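Lactococcal prophage ps3 protein 05 (Staphylococcus epidermidis ATCC 12228, PDB 3G8W) is a probable acetyltransferase of the GNAT superfamily, expected to transfer an acetyl group from acetyl-coenzyme A to an acceptor substrate. Local coordinates at residues K73-V78 / K83-N88; R8-N13 / D64-T69; I120-N125 / V131-I136; S17-M22 / D42-I47; E87-K92 / E101-I106. One frame throughout, in Å; residues are numbered along the deposited sequence.

Contact 1 (K73-V78 / K83-N88); sequences KQMNYV and KAILEN
K73 and I85 face each other as an antiparallel hydrogen-bonded pair. K73 N donates to I85 O at 2.9 Å, almost straight at 174°, and I85 N returns the bond to K73 O at 2.8 Å. A third backbone bond, M75 N to K83 O at 3.2 Å, extends the pairing one step past the regular end of strand 65-74. Between these bonds, Q74 and A84 form a non-hydrogen-bonded pair with close backbones. A small residue suits that position: A84 CB lies 3.7 Å from Q74 CA, while the extended Q74 sends NE2 to C81 O in the connecting loop.

The two strands are a beta hairpin in the central sheet of the GNAT fold.

Apolar contact comes largely from M75, a selenomethionine whose flexible chain bends at chi2 (-110°) and again at chi3 (-91°), folding back over strand 83-91. There its CE touches the CE methylene of K83 at 3.6 Å, and its SE rests more loosely, 4.4 Å from I85 CG1.

The charged end of K83 is paired across the subunit boundary. While its methylenes serve M75, its NZ forms a salt bridge with E144 and a hydrogen bond with A147 O, both of the second subunit.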
# COMPACT_ATOMS: atom_id res chain seq x y z
N LYS B 73 3.61 -8.48 4.64
CA LYS B 73 2.74 -7.39 5.07
C LYS B 73 1.38 -7.61 4.44
O LYS B 73 1.20 -7.42 3.24
CB LYS B 73 3.33 -6.02 4.68
CG LYS B 73 2.78 -4.83 5.47
CD LYS B 73 1.43 -4.29 4.92
CE LYS B 73 0.71 -3.43 6.02
NZ LYS B 73 -0.73 -3.04 5.71
N GLN B 74 0.44 -8.07 5.24
CA GLN B 74 -0.92 -8.26 4.79
C GLN B 74 -1.65 -6.92 4.88
O GLN B 74 -1.34 -6.10 5.74
CB GLN B 74 -1.58 -9.34 5.63
CG GLN B 74 -2.89 -9.81 5.09
CD GLN B 74 -3.60 -10.73 6.04
OE1 GLN B 74 -3.09 -11.07 7.11
NE2 GLN B 74 -4.79 -11.15 5.66
N MSE B 75 -2.59 -6.66 3.99
CA MSE B 75 -3.15 -5.32 3.90
C MSE B 75 -4.30 -5.30 4.83
O MSE B 75 -5.38 -5.72 4.45
CB MSE B 75 -3.72 -5.04 2.51
CG MSE B 75 -3.03 -5.72 1.40
SE MSE B 75 -2.11 -4.36 0.44
CE MSE B 75 -3.43 -3.83 -0.90
N ASN B 76 -4.11 -4.84 6.06
CA ASN B 76 -5.30 -4.72 6.87
C ASN B 76 -5.98 -3.35 6.66
O ASN B 76 -5.67 -2.35 7.30
CB ASN B 76 -5.16 -5.30 8.29
CG ASN B 76 -4.98 -4.26 9.34
OD1 ASN B 76 -3.93 -3.63 9.44
ND2 ASN B 76 -6.00 -4.08 10.16
N TYR B 77 -6.83 -3.37 5.62
CA TYR B 77 -7.61 -2.25 5.09
C TYR B 77 -8.91 -2.85 4.57
O TYR B 77 -8.92 -4.00 4.14
CB TYR B 77 -6.89 -1.60 3.92
CG TYR B 77 -5.53 -1.02 4.23
CD1 TYR B 77 -5.40 0.15 4.98
CD2 TYR B 77 -4.36 -1.63 3.74
CE1 TYR B 77 -4.17 0.71 5.25
CE2 TYR B 77 -3.09 -1.08 4.00
CZ TYR B 77 -3.01 0.10 4.77
OH TYR B 77 -1.78 0.66 5.06
N VAL B 78 -10.01 -2.11 4.66
CA VAL B 78 -11.32 -2.60 4.23
C VAL B 78 -11.30 -3.20 2.81
O VAL B 78 -10.87 -2.55 1.85
CB VAL B 78 -12.34 -1.49 4.31
CG1 VAL B 78 -13.68 -1.97 3.77
CG2 VAL B 78 -12.49 -1.04 5.74
N LYS B 83 -5.07 -10.00 0.37
CA LYS B 83 -3.80 -9.71 -0.34
C LYS B 83 -2.66 -9.37 0.57
O LYS B 83 -2.86 -8.94 1.71
CB LYS B 83 -3.97 -8.51 -1.26
CG LYS B 83 -4.76 -8.75 -2.47
CD LYS B 83 -5.62 -7.56 -2.72
CE LYS B 83 -4.82 -6.31 -3.03
NZ LYS B 83 -5.69 -5.16 -3.50
N ALA B 84 -1.44 -9.52 0.07
CA ALA B 84 -0.29 -9.23 0.91
C ALA B 84 0.92 -8.94 0.07
O ALA B 84 1.01 -9.41 -1.05
CB ALA B 84 -0.00 -10.40 1.90
N ILE B 85 1.85 -8.18 0.63
CA ILE B 85 3.05 -7.78 -0.06
C ILE B 85 4.20 -8.46 0.62
O ILE B 85 4.24 -8.53 1.85
CB ILE B 85 3.31 -6.27 0.12
CG1 ILE B 85 2.10 -5.42 -0.29
CG2 ILE B 85 4.48 -5.85 -0.70
CD1 ILE B 85 1.65 -5.61 -1.72
N LEU B 86 5.14 -8.95 -0.19
CA LEU B 86 6.43 -9.45 0.29
C LEU B 86 7.46 -8.35 0.15
O LEU B 86 7.58 -7.75 -0.90
CB LEU B 86 6.85 -10.63 -0.56
CG LEU B 86 6.16 -11.96 -0.33
CD1 LEU B 86 6.55 -12.91 -1.40
CD2 LEU B 86 6.63 -12.51 0.99
N GLU B 87 8.22 -8.08 1.19
CA GLU B 87 9.20 -6.98 1.14
C GLU B 87 10.47 -7.32 1.92
O GLU B 87 10.48 -8.24 2.77
CB GLU B 87 8.58 -5.69 1.69
N ASN B 88 11.52 -6.56 1.63
CA ASN B 88 12.82 -6.66 2.31
C ASN B 88 13.36 -8.11 2.44
O ASN B 88 13.61 -8.60 3.53
CB ASN B 88 12.81 -5.89 3.66
CG ASN B 88 12.50 -4.38 3.49
OD1 ASN B 88 12.78 -3.78 2.46
ND2 ASN B 88 11.93 -3.77 4.52

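Contact 2 (R8-N13 / D64-T69); sequences RLLNQN and DELVAT
L10 and L66 meet tip to tip, each presenting both methyl groups to the other. CD2 of L10 lies 3.9 Å from CD2 of L66. The other two methyls, L10 CD1 and L66 CD1, make a slightly longer pair at 4.1 Å. With CG anti to the backbone N (chi1 -175°), L66 projects from strand 65-74 toward the loop that follows strand 6-9. T69 completes the packed part from another direction: its side chain crosses that of L10 at about a right angle, with OG1 3.7 Å from L10 CD2. F61, from the strand lying between these two in the sheet, touches both leucines, and Y18 and L21 of helix 15-24 close over the group.

The solvent side is polar and looser. R8 curls its guanidinium back to L9 O, with NH1 at 3.1 Å and a bent angle of 137°, while NH2 forms a salt bridge with D14. E65 is exposed on the other segment.

Branched aliphatic residues suit the buried part because they fill it without needing polar partners. T69 OG1 has a weak hydrogen bond to F58 O. The contact between the segments is therefore dispersive and hydrophobic, with the charged pairing kept to the local chain.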
# COMPACT_ATOMS: atom_id res chain seq x y z
N ARG B 8 11.22 -19.95 11.43
CA ARG B 8 10.17 -19.55 12.35
C ARG B 8 9.81 -18.09 12.13
O ARG B 8 10.50 -17.36 11.43
CB ARG B 8 10.61 -19.79 13.81
CG ARG B 8 11.76 -18.91 14.29
CD ARG B 8 12.04 -19.14 15.79
NE ARG B 8 13.25 -18.47 16.26
CZ ARG B 8 13.37 -17.15 16.48
NH1 ARG B 8 12.33 -16.33 16.26
NH2 ARG B 8 14.53 -16.66 16.91
N LEU B 9 8.70 -17.68 12.74
CA LEU B 9 8.36 -16.27 12.81
C LEU B 9 9.39 -15.55 13.67
O LEU B 9 9.59 -15.90 14.85
CB LEU B 9 6.97 -16.09 13.41
CG LEU B 9 6.49 -14.65 13.51
CD1 LEU B 9 6.14 -14.10 12.13
CD2 LEU B 9 5.30 -14.56 14.44
N LEU B 10 10.05 -14.56 13.08
CA LEU B 10 10.87 -13.63 13.86
C LEU B 10 9.99 -12.80 14.78
O LEU B 10 8.78 -12.67 14.56
CB LEU B 10 11.67 -12.71 12.94
CG LEU B 10 13.14 -13.07 12.78
CD1 LEU B 10 13.34 -14.59 12.59
CD2 LEU B 10 13.80 -12.25 11.68
N ASN B 11 10.61 -12.24 15.81
CA ASN B 11 9.91 -11.46 16.82
C ASN B 11 10.90 -10.45 17.44
O ASN B 11 12.09 -10.49 17.12
CB ASN B 11 9.37 -12.42 17.89
CG ASN B 11 10.37 -12.68 18.98
OD1 ASN B 11 10.60 -11.82 19.82
ND2 ASN B 11 10.99 -13.85 18.96
N GLN B 12 10.42 -9.59 18.33
CA GLN B 12 11.28 -8.59 18.99
C GLN B 12 12.49 -9.13 19.78
O GLN B 12 13.31 -8.36 20.26
CB GLN B 12 10.46 -7.59 19.82
CG GLN B 12 9.14 -8.11 20.38
CD GLN B 12 8.21 -7.00 20.88
OE1 GLN B 12 8.65 -5.88 21.17
NE2 GLN B 12 6.93 -7.31 21.00
N ASN B 13 12.59 -10.46 19.88
CA ASN B 13 13.78 -11.13 20.42
C ASN B 13 14.88 -11.31 19.39
O ASN B 13 15.93 -11.87 19.69
CB ASN B 13 13.41 -12.51 20.95
CG ASN B 13 13.12 -12.52 22.42
OD1 ASN B 13 11.96 -12.41 22.83
ND2 ASN B 13 14.16 -12.64 23.23
N ASP B 64 22.54 -21.13 15.39
CA ASP B 64 22.26 -19.83 16.02
C ASP B 64 22.08 -18.67 15.02
O ASP B 64 21.52 -17.63 15.36
CB ASP B 64 23.35 -19.49 17.06
N GLU B 65 22.54 -18.87 13.79
CA GLU B 65 22.64 -17.78 12.81
C GLU B 65 21.38 -17.59 11.96
O GLU B 65 20.84 -18.52 11.37
CB GLU B 65 23.88 -17.99 11.91
CG GLU B 65 25.13 -17.17 12.29
CD GLU B 65 25.78 -17.59 13.62
OE1 GLU B 65 26.95 -18.06 13.61
OE2 GLU B 65 25.14 -17.43 14.68
N LEU B 66 20.91 -16.35 11.93
CA LEU B 66 19.86 -15.99 10.99
C LEU B 66 20.49 -15.92 9.60
O LEU B 66 21.53 -15.28 9.41
CB LEU B 66 19.22 -14.66 11.40
CG LEU B 66 18.01 -14.19 10.58
CD1 LEU B 66 16.84 -15.17 10.62
CD2 LEU B 66 17.60 -12.80 11.03
N VAL B 67 19.88 -16.58 8.63
CA VAL B 67 20.55 -16.82 7.34
C VAL B 67 19.79 -16.17 6.20
O VAL B 67 20.37 -15.69 5.23
CB VAL B 67 20.73 -18.33 7.09
CG1 VAL B 67 21.18 -18.59 5.69
CG2 VAL B 67 21.76 -18.88 8.05
N ALA B 68 18.47 -16.17 6.31
CA ALA B 68 17.65 -15.43 5.38
C ALA B 68 16.53 -14.73 6.14
O ALA B 68 16.31 -14.99 7.32
CB ALA B 68 17.12 -16.37 4.30
N THR B 69 15.82 -13.84 5.43
CA THR B 69 14.74 -13.03 6.03
C THR B 69 13.79 -12.53 4.97
O THR B 69 14.19 -12.29 3.82
CB THR B 69 15.30 -11.82 6.81
OG1 THR B 69 14.82 -11.86 8.16
CG2 THR B 69 14.93 -10.49 6.15

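Contact 3 (I120-N125 / V131-I136); sequences IAIASN and VFFSSI
F133 carries the largest share of this contact, reaching from helix 127-136 to two isoleucines of strand 117-123. Its CG is anti to the carbonyl carbon (chi1 -73°), which directs the ring away from the helix and down onto the sheet. I120 and I122 are two residues apart on the strand, so both turn toward the same helix-covered face and receive the ring together.

The two meet it differently. I120 comes over one face: CD1 lies 4.1 Å from the centroid of the F133 ring, 22° off the ring normal, a CH-pi contact displaced toward CZ, which is 3.8 Å from I120 CD1. Its CG1 branch is anti to the backbone N (chi1 -172°), carrying the terminal methyl out to the ring. I122 approaches obliquely, with its CD1 3.8 Å from CD2 of F133. On the face opposite I120, CD2 of the adjacent F132 stands 3.8 Å above the plane, over the ring centre, leaving F133 layered between an aliphatic methyl and a second aromatic. A flat, apolar residue fits that slot, and beta-branched isoleucines suit the strand beneath.

Around this group, I120 also packs on L86 and F133 on N89, both of strand 83-91. The phenyl ring thus reaches two neighbouring parallel strands from the helix-covered face of the sheet. In GNAT enzymes the corresponding fourth and fifth strands splay apart to admit acetyl-CoA. The packing of the following helix onto the fifth strand, as here, is characteristic of the wall of that cofactor cleft, although no cofactor contact of these residues is established.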
# COMPACT_ATOMS: atom_id res chain seq x y z
N ILE B 120 4.96 -8.56 -4.97
CA ILE B 120 6.27 -8.03 -4.66
C ILE B 120 6.63 -7.02 -5.73
O ILE B 120 6.34 -7.21 -6.91
CB ILE B 120 7.34 -9.15 -4.51
CG1 ILE B 120 8.66 -8.59 -3.99
CG2 ILE B 120 7.49 -10.03 -5.78
CD1 ILE B 120 9.40 -9.60 -3.10
N ALA B 121 7.21 -5.91 -5.29
CA ALA B 121 7.74 -4.89 -6.19
C ALA B 121 9.24 -5.08 -6.23
O ALA B 121 9.90 -5.08 -5.18
CB ALA B 121 7.39 -3.51 -5.68
N ILE B 122 9.77 -5.28 -7.43
CA ILE B 122 11.22 -5.48 -7.63
C ILE B 122 11.76 -4.39 -8.52
O ILE B 122 11.14 -4.05 -9.53
CB ILE B 122 11.53 -6.85 -8.25
CG1 ILE B 122 10.98 -7.96 -7.34
CG2 ILE B 122 13.01 -7.00 -8.39
CD1 ILE B 122 10.79 -9.32 -7.99
N ALA B 123 12.92 -3.84 -8.13
CA ALA B 123 13.60 -2.79 -8.90
C ALA B 123 13.93 -3.26 -10.30
O ALA B 123 14.59 -4.27 -10.48
CB ALA B 123 14.86 -2.35 -8.19
N SER B 124 13.48 -2.51 -11.30
CA SER B 124 13.60 -2.95 -12.69
C SER B 124 14.95 -3.54 -13.11
O SER B 124 15.01 -4.30 -14.07
CB SER B 124 13.17 -1.83 -13.63
OG SER B 124 11.74 -1.79 -13.66
N ASN B 125 16.02 -3.23 -12.40
CA ASN B 125 17.30 -3.75 -12.80
C ASN B 125 17.94 -4.71 -11.79
O ASN B 125 19.17 -4.92 -11.76
CB ASN B 125 18.24 -2.61 -13.21
CG ASN B 125 18.58 -1.66 -12.06
OD1 ASN B 125 18.34 -1.97 -10.88
ND2 ASN B 125 19.13 -0.49 -12.41
N VAL B 131 14.30 -13.15 -11.87
CA VAL B 131 14.53 -14.55 -12.16
C VAL B 131 14.19 -15.46 -10.95
O VAL B 131 13.47 -16.46 -11.08
CB VAL B 131 15.99 -14.80 -12.60
CG1 VAL B 131 16.22 -16.27 -12.84
CG2 VAL B 131 16.30 -14.00 -13.84
N PHE B 132 14.70 -15.12 -9.78
CA PHE B 132 14.34 -15.90 -8.62
C PHE B 132 12.82 -15.99 -8.41
O PHE B 132 12.26 -17.10 -8.42
CB PHE B 132 15.04 -15.36 -7.39
CG PHE B 132 14.77 -16.16 -6.16
CD1 PHE B 132 15.33 -17.43 -6.02
CD2 PHE B 132 13.96 -15.64 -5.14
CE1 PHE B 132 15.08 -18.17 -4.88
CE2 PHE B 132 13.69 -16.38 -3.98
CZ PHE B 132 14.25 -17.65 -3.83
N PHE B 133 12.14 -14.85 -8.26
CA PHE B 133 10.72 -14.89 -7.85
C PHE B 133 9.88 -15.42 -8.95
O PHE B 133 8.82 -16.00 -8.74
CB PHE B 133 10.22 -13.52 -7.38
CG PHE B 133 10.76 -13.15 -6.04
CD1 PHE B 133 10.18 -13.67 -4.87
CD2 PHE B 133 11.90 -12.34 -5.93
CE1 PHE B 133 10.70 -13.38 -3.61
CE2 PHE B 133 12.42 -12.01 -4.69
CZ PHE B 133 11.82 -12.53 -3.51
N SER B 134 10.39 -15.24 -10.14
CA SER B 134 9.70 -15.66 -11.29
C SER B 134 9.74 -17.18 -11.30
O SER B 134 8.76 -17.86 -11.63
CB SER B 134 10.43 -15.06 -12.45
OG SER B 134 10.05 -15.73 -13.58
N SER B 135 10.87 -17.73 -10.87
CA SER B 135 11.07 -19.16 -10.89
C SER B 135 10.20 -19.79 -9.81
O SER B 135 9.93 -20.98 -9.84
CB SER B 135 12.52 -19.47 -10.64
OG SER B 135 12.74 -19.70 -9.27
N ILE B 136 9.76 -18.97 -8.86
CA ILE B 136 8.87 -19.47 -7.84
C ILE B 136 7.40 -19.55 -8.33
O ILE B 136 6.64 -20.41 -7.88
CB ILE B 136 9.06 -18.69 -6.54
CG1 ILE B 136 10.28 -19.25 -5.84
CG2 ILE B 136 7.85 -18.76 -5.65
CD1 ILE B 136 10.91 -18.26 -4.93

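Contact 4 (S17-M22 / D42-I47); sequences SYIELM and DRLKTI
L44 docks from helix 41-48 against Y18, I19 and M22 of helix 15-24, a buried, wholly apolar helix-helix contact in the helical part of the chain that connects strand 6-9 to strand 55-62. The axes of segments 17-22 and 42-47 come no nearer than 12.7 Å and make an angle of 121° between their N-to-C directions. At such a separation backbones do not meet, and contact is left to the side chains alone.

L44 does the bridging for its helix. Its CD2 is shared by two partners, lying 3.7 Å from I19 CD1 and 3.9 Å from Y18 CD2. The methyl meets the tyrosine at the edge of the ring, near the ring plane, and not over a face. The other branch, CD1, points to the selenomethionine M22, whose CE is a looser 4.3 Å away. Y18 has CG anti to the backbone N (chi1 -169°), which brings the ring forward to L44. M22 is one helical turn further on, and its extended chain reaches the same leucine. A forked leucine suits this place because its two methyls can serve neighbours on successive turns at once.

Beneath the contact lies the sheet. Y18 packs on I57 and F90, from two of its strands, and M22 also on F90. I47 settles on W55 and I57 of strand 55-62, while L15, in the first turn of helix 15-24, also touches L44.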
# COMPACT_ATOMS: atom_id res chain seq x y z
N SER B 17 19.95 -9.95 15.74
CA SER B 17 20.27 -10.75 14.57
C SER B 17 19.87 -10.05 13.30
O SER B 17 20.54 -10.18 12.27
CB SER B 17 19.56 -12.09 14.61
OG SER B 17 19.79 -12.75 15.84
N TYR B 18 18.78 -9.29 13.37
CA TYR B 18 18.15 -8.72 12.18
C TYR B 18 18.87 -7.50 11.64
O TYR B 18 18.77 -7.21 10.45
CB TYR B 18 16.67 -8.43 12.45
CG TYR B 18 15.86 -8.08 11.22
CD1 TYR B 18 15.40 -9.08 10.37
CD2 TYR B 18 15.56 -6.76 10.91
CE1 TYR B 18 14.67 -8.76 9.25
CE2 TYR B 18 14.83 -6.44 9.79
CZ TYR B 18 14.39 -7.44 8.96
OH TYR B 18 13.67 -7.11 7.83
N ILE B 19 19.60 -6.78 12.49
CA ILE B 19 20.44 -5.69 12.00
C ILE B 19 21.69 -6.25 11.32
O ILE B 19 22.05 -5.82 10.22
CB ILE B 19 20.87 -4.69 13.10
CG1 ILE B 19 19.72 -4.44 14.08
CG2 ILE B 19 21.35 -3.39 12.47
CD1 ILE B 19 18.38 -4.13 13.43
N GLU B 20 22.34 -7.21 11.98
CA GLU B 20 23.50 -7.92 11.41
C GLU B 20 23.23 -8.51 10.03
O GLU B 20 24.02 -8.30 9.11
CB GLU B 20 24.02 -8.99 12.37
CG GLU B 20 25.36 -8.65 13.02
CD GLU B 20 26.56 -8.82 12.07
OE1 GLU B 20 27.51 -9.54 12.43
OE2 GLU B 20 26.55 -8.22 10.97
N LEU B 21 22.12 -9.23 9.88
CA LEU B 21 21.74 -9.78 8.57
C LEU B 21 21.48 -8.68 7.56
O LEU B 21 21.68 -8.88 6.36
CB LEU B 21 20.52 -10.70 8.68
CG LEU B 21 20.23 -11.63 7.48
CD1 LEU B 21 21.20 -12.79 7.44
CD2 LEU B 21 18.83 -12.16 7.51
N MSE B 22 21.03 -7.53 8.04
CA MSE B 22 20.81 -6.37 7.18
C MSE B 22 22.12 -5.71 6.75
O MSE B 22 22.21 -5.15 5.66
CB MSE B 22 19.96 -5.33 7.90
CG MSE B 22 18.50 -5.37 7.57
SE MSE B 22 17.60 -3.97 8.58
CE MSE B 22 15.79 -4.21 7.87
N ASP B 42 12.29 2.09 15.43
CA ASP B 42 10.92 2.09 15.92
C ASP B 42 10.03 1.18 15.06
O ASP B 42 9.51 0.19 15.57
CB ASP B 42 10.36 3.52 15.95
CG ASP B 42 11.45 4.57 16.22
OD1 ASP B 42 11.46 5.18 17.32
OD2 ASP B 42 12.29 4.77 15.32
N ARG B 43 9.90 1.51 13.77
CA ARG B 43 9.07 0.76 12.83
C ARG B 43 9.41 -0.72 12.88
O ARG B 43 8.56 -1.59 12.69
CB ARG B 43 9.25 1.29 11.39
CG ARG B 43 8.04 1.13 10.42
CD ARG B 43 6.76 1.88 10.91
NE ARG B 43 7.02 2.82 12.01
CZ ARG B 43 6.09 3.42 12.77
NH1 ARG B 43 6.46 4.24 13.75
NH2 ARG B 43 4.80 3.19 12.56
N LEU B 44 10.68 -0.99 13.16
CA LEU B 44 11.20 -2.34 13.16
C LEU B 44 10.65 -3.09 14.36
O LEU B 44 10.06 -4.17 14.22
CB LEU B 44 12.72 -2.28 13.23
CG LEU B 44 13.45 -3.03 12.12
CD1 LEU B 44 13.38 -2.26 10.80
CD2 LEU B 44 14.88 -3.26 12.53
N LYS B 45 10.85 -2.50 15.53
CA LYS B 45 10.36 -3.04 16.79
C LYS B 45 8.85 -3.22 16.69
O LYS B 45 8.29 -4.23 17.15
CB LYS B 45 10.75 -2.11 17.93
CG LYS B 45 11.54 -2.77 19.05
CD LYS B 45 12.41 -1.74 19.75
CE LYS B 45 13.28 -2.38 20.81
NZ LYS B 45 14.20 -1.39 21.43
N THR B 46 8.20 -2.24 16.07
CA THR B 46 6.79 -2.32 15.72
C THR B 46 6.52 -3.60 14.94
O THR B 46 5.78 -4.47 15.41
CB THR B 46 6.35 -1.08 14.88
OG1 THR B 46 6.69 0.13 15.56
CG2 THR B 46 4.85 -1.09 14.61
N ILE B 47 7.15 -3.74 13.76
CA ILE B 47 6.91 -4.87 12.88
C ILE B 47 7.17 -6.19 13.59
O ILE B 47 6.39 -7.14 13.49
CB ILE B 47 7.74 -4.78 11.58
CG1 ILE B 47 7.45 -3.46 10.84
CG2 ILE B 47 7.43 -5.96 10.65
CD1 ILE B 47 8.47 -3.09 9.76

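Contact 5 (E87-K92 / E101-I106); sequences ENNFVK and ELINHI
N89 reaches from strand 83-91 toward L102 and I103 of helix 96-112. Its CB leaves the strand without touching the helix, and the extended first torsion (CG anti to the backbone N, chi1 -169°) carries CG outward between the strand and the helix. Only the amide end makes contact. ND2 comes within 4.3 Å of L102 CD1, and OD1 within 4.4 Å of I103 CD1, both loose van der Waals approaches to terminal methyls.

The amide's polar demands are met elsewhere. ND2 donates to T69 O on the neighbouring strand, and OD1 accepts from ND2 of N99, one turn earlier in the helix. With opposite ends of the amide engaged by different elements, its rotation is fixed, which suits asparagine: short, flat, and both donor and acceptor. The hydrophobic residues beside it belong to the helix's inner side. L102 also packs on C70 and I7, and I103 on F132, F133 and I136.

Just before N89, N88 has left-handed backbone angles (phi 48°, psi 59°), unlike extended strand geometry and consistent with the bulge found in the fourth strand of GNAT relatives, next to the acetyl-CoA site. The contact itself belongs to the beta-alpha-beta unit of strand 83-91, helix 96-112 and strand 117-123, the part of the GNAT fold that in relatives cradles the cofactor.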
# COMPACT_ATOMS: atom_id res chain seq x y z
N GLU B 87 8.22 -8.08 1.19
CA GLU B 87 9.20 -6.98 1.14
C GLU B 87 10.47 -7.32 1.92
O GLU B 87 10.48 -8.24 2.77
CB GLU B 87 8.58 -5.69 1.69
N ASN B 88 11.52 -6.56 1.63
CA ASN B 88 12.82 -6.66 2.31
C ASN B 88 13.36 -8.11 2.44
O ASN B 88 13.61 -8.60 3.53
CB ASN B 88 12.81 -5.89 3.66
CG ASN B 88 12.50 -4.38 3.49
OD1 ASN B 88 12.78 -3.78 2.46
ND2 ASN B 88 11.93 -3.77 4.52
N ASN B 89 13.55 -8.76 1.29
CA ASN B 89 14.14 -10.10 1.23
C ASN B 89 15.67 -10.02 1.41
O ASN B 89 16.40 -9.77 0.46
CB ASN B 89 13.75 -10.79 -0.10
CG ASN B 89 14.09 -12.29 -0.15
OD1 ASN B 89 14.12 -12.87 -1.23
ND2 ASN B 89 14.35 -12.91 1.00
N PHE B 90 16.15 -10.21 2.64
CA PHE B 90 17.60 -10.24 2.93
C PHE B 90 18.13 -11.65 3.08
O PHE B 90 17.63 -12.43 3.89
CB PHE B 90 17.98 -9.41 4.16
CG PHE B 90 17.49 -8.00 4.13
CD1 PHE B 90 17.93 -7.12 3.17
CD2 PHE B 90 16.59 -7.55 5.08
CE1 PHE B 90 17.47 -5.80 3.13
CE2 PHE B 90 16.13 -6.24 5.05
CZ PHE B 90 16.57 -5.36 4.07
N VAL B 91 19.16 -11.97 2.29
CA VAL B 91 19.76 -13.29 2.33
C VAL B 91 21.26 -13.14 2.54
O VAL B 91 21.85 -12.21 2.02
CB VAL B 91 19.50 -14.06 1.02
CG1 VAL B 91 19.55 -15.57 1.28
CG2 VAL B 91 18.15 -13.65 0.40
N LYS B 92 21.84 -14.05 3.33
CA LYS B 92 23.27 -14.05 3.63
C LYS B 92 24.01 -14.88 2.60
O LYS B 92 23.61 -16.01 2.30
CB LYS B 92 23.52 -14.61 5.03
CG LYS B 92 24.97 -14.53 5.51
CD LYS B 92 25.17 -15.51 6.65
CE LYS B 92 26.55 -15.39 7.30
NZ LYS B 92 26.61 -16.10 8.61
N GLU B 101 13.67 -21.95 0.09
CA GLU B 101 12.97 -22.66 1.15
C GLU B 101 12.18 -21.68 2.02
O GLU B 101 11.06 -21.97 2.45
CB GLU B 101 13.97 -23.45 1.97
CG GLU B 101 13.41 -24.68 2.61
CD GLU B 101 14.47 -25.43 3.40
OE1 GLU B 101 14.28 -25.62 4.64
OE2 GLU B 101 15.51 -25.82 2.79
N LEU B 102 12.77 -20.51 2.28
CA LEU B 102 12.10 -19.45 3.01
C LEU B 102 10.81 -18.94 2.31
O LEU B 102 9.76 -18.86 2.95
CB LEU B 102 13.08 -18.29 3.21
CG LEU B 102 13.07 -17.31 4.37
CD1 LEU B 102 13.07 -15.93 3.79
CD2 LEU B 102 11.91 -17.47 5.31
N ILE B 103 10.89 -18.61 1.00
CA ILE B 103 9.74 -18.07 0.26
C ILE B 103 8.60 -19.08 0.32
O ILE B 103 7.47 -18.71 0.61
CB ILE B 103 10.07 -17.61 -1.21
CG1 ILE B 103 10.99 -16.38 -1.21
CG2 ILE B 103 8.82 -17.26 -2.01
CD1 ILE B 103 10.77 -15.43 -0.05
N ASN B 104 8.93 -20.35 0.12
CA ASN B 104 7.95 -21.42 0.26
C ASN B 104 7.26 -21.47 1.61
O ASN B 104 6.05 -21.64 1.66
CB ASN B 104 8.56 -22.76 -0.07
CG ASN B 104 8.39 -23.13 -1.55
OD1 ASN B 104 8.45 -24.31 -1.89
ND2 ASN B 104 8.16 -22.15 -2.42
N HIS B 105 8.00 -21.30 2.70
CA HIS B 105 7.42 -21.30 4.04
C HIS B 105 6.40 -20.17 4.07
O HIS B 105 5.25 -20.35 4.51
CB HIS B 105 8.50 -21.07 5.11
CG HIS B 105 8.01 -21.20 6.52
ND1 HIS B 105 7.21 -20.25 7.13
CD2 HIS B 105 8.24 -22.15 7.46
CE1 HIS B 105 6.95 -20.63 8.38
NE2 HIS B 105 7.57 -21.77 8.60
N ILE B 106 6.81 -19.01 3.56
CA ILE B 106 5.98 -17.82 3.62
C ILE B 106 4.73 -18.03 2.79
O ILE B 106 3.67 -17.56 3.17
CB ILE B 106 6.74 -16.54 3.21
CG1 ILE B 106 7.87 -16.25 4.21
CG2 ILE B 106 5.77 -15.38 3.13
CD1 ILE B 106 8.62 -14.94 3.94

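Contacts 2, 4 and 5 adjoin one another, with centres about 10 Å (2 to 4), 11 Å (2 to 5) and 15 Å (4 to 5) apart: Y18 and L21 of contact 4 cover T69 of contact 2, and F90 of segment 87-92 meets M22 of contact 4. Contacts 3 and 5, centres about 12 Å apart, meet where F133 packs on N89 and I103, near the probable acetyl-CoA cleft. Contact 1 continues directly into contact 5 along strand 83-91, sharing E87 and N88. A bound cyclohexylaminoethanesulfonic acid, probably from the crystallisation liquor, lies about 4 Å from the side chain of M75, and such a molecule also lies about 6 Å from that of L44; such molecules often mark pockets.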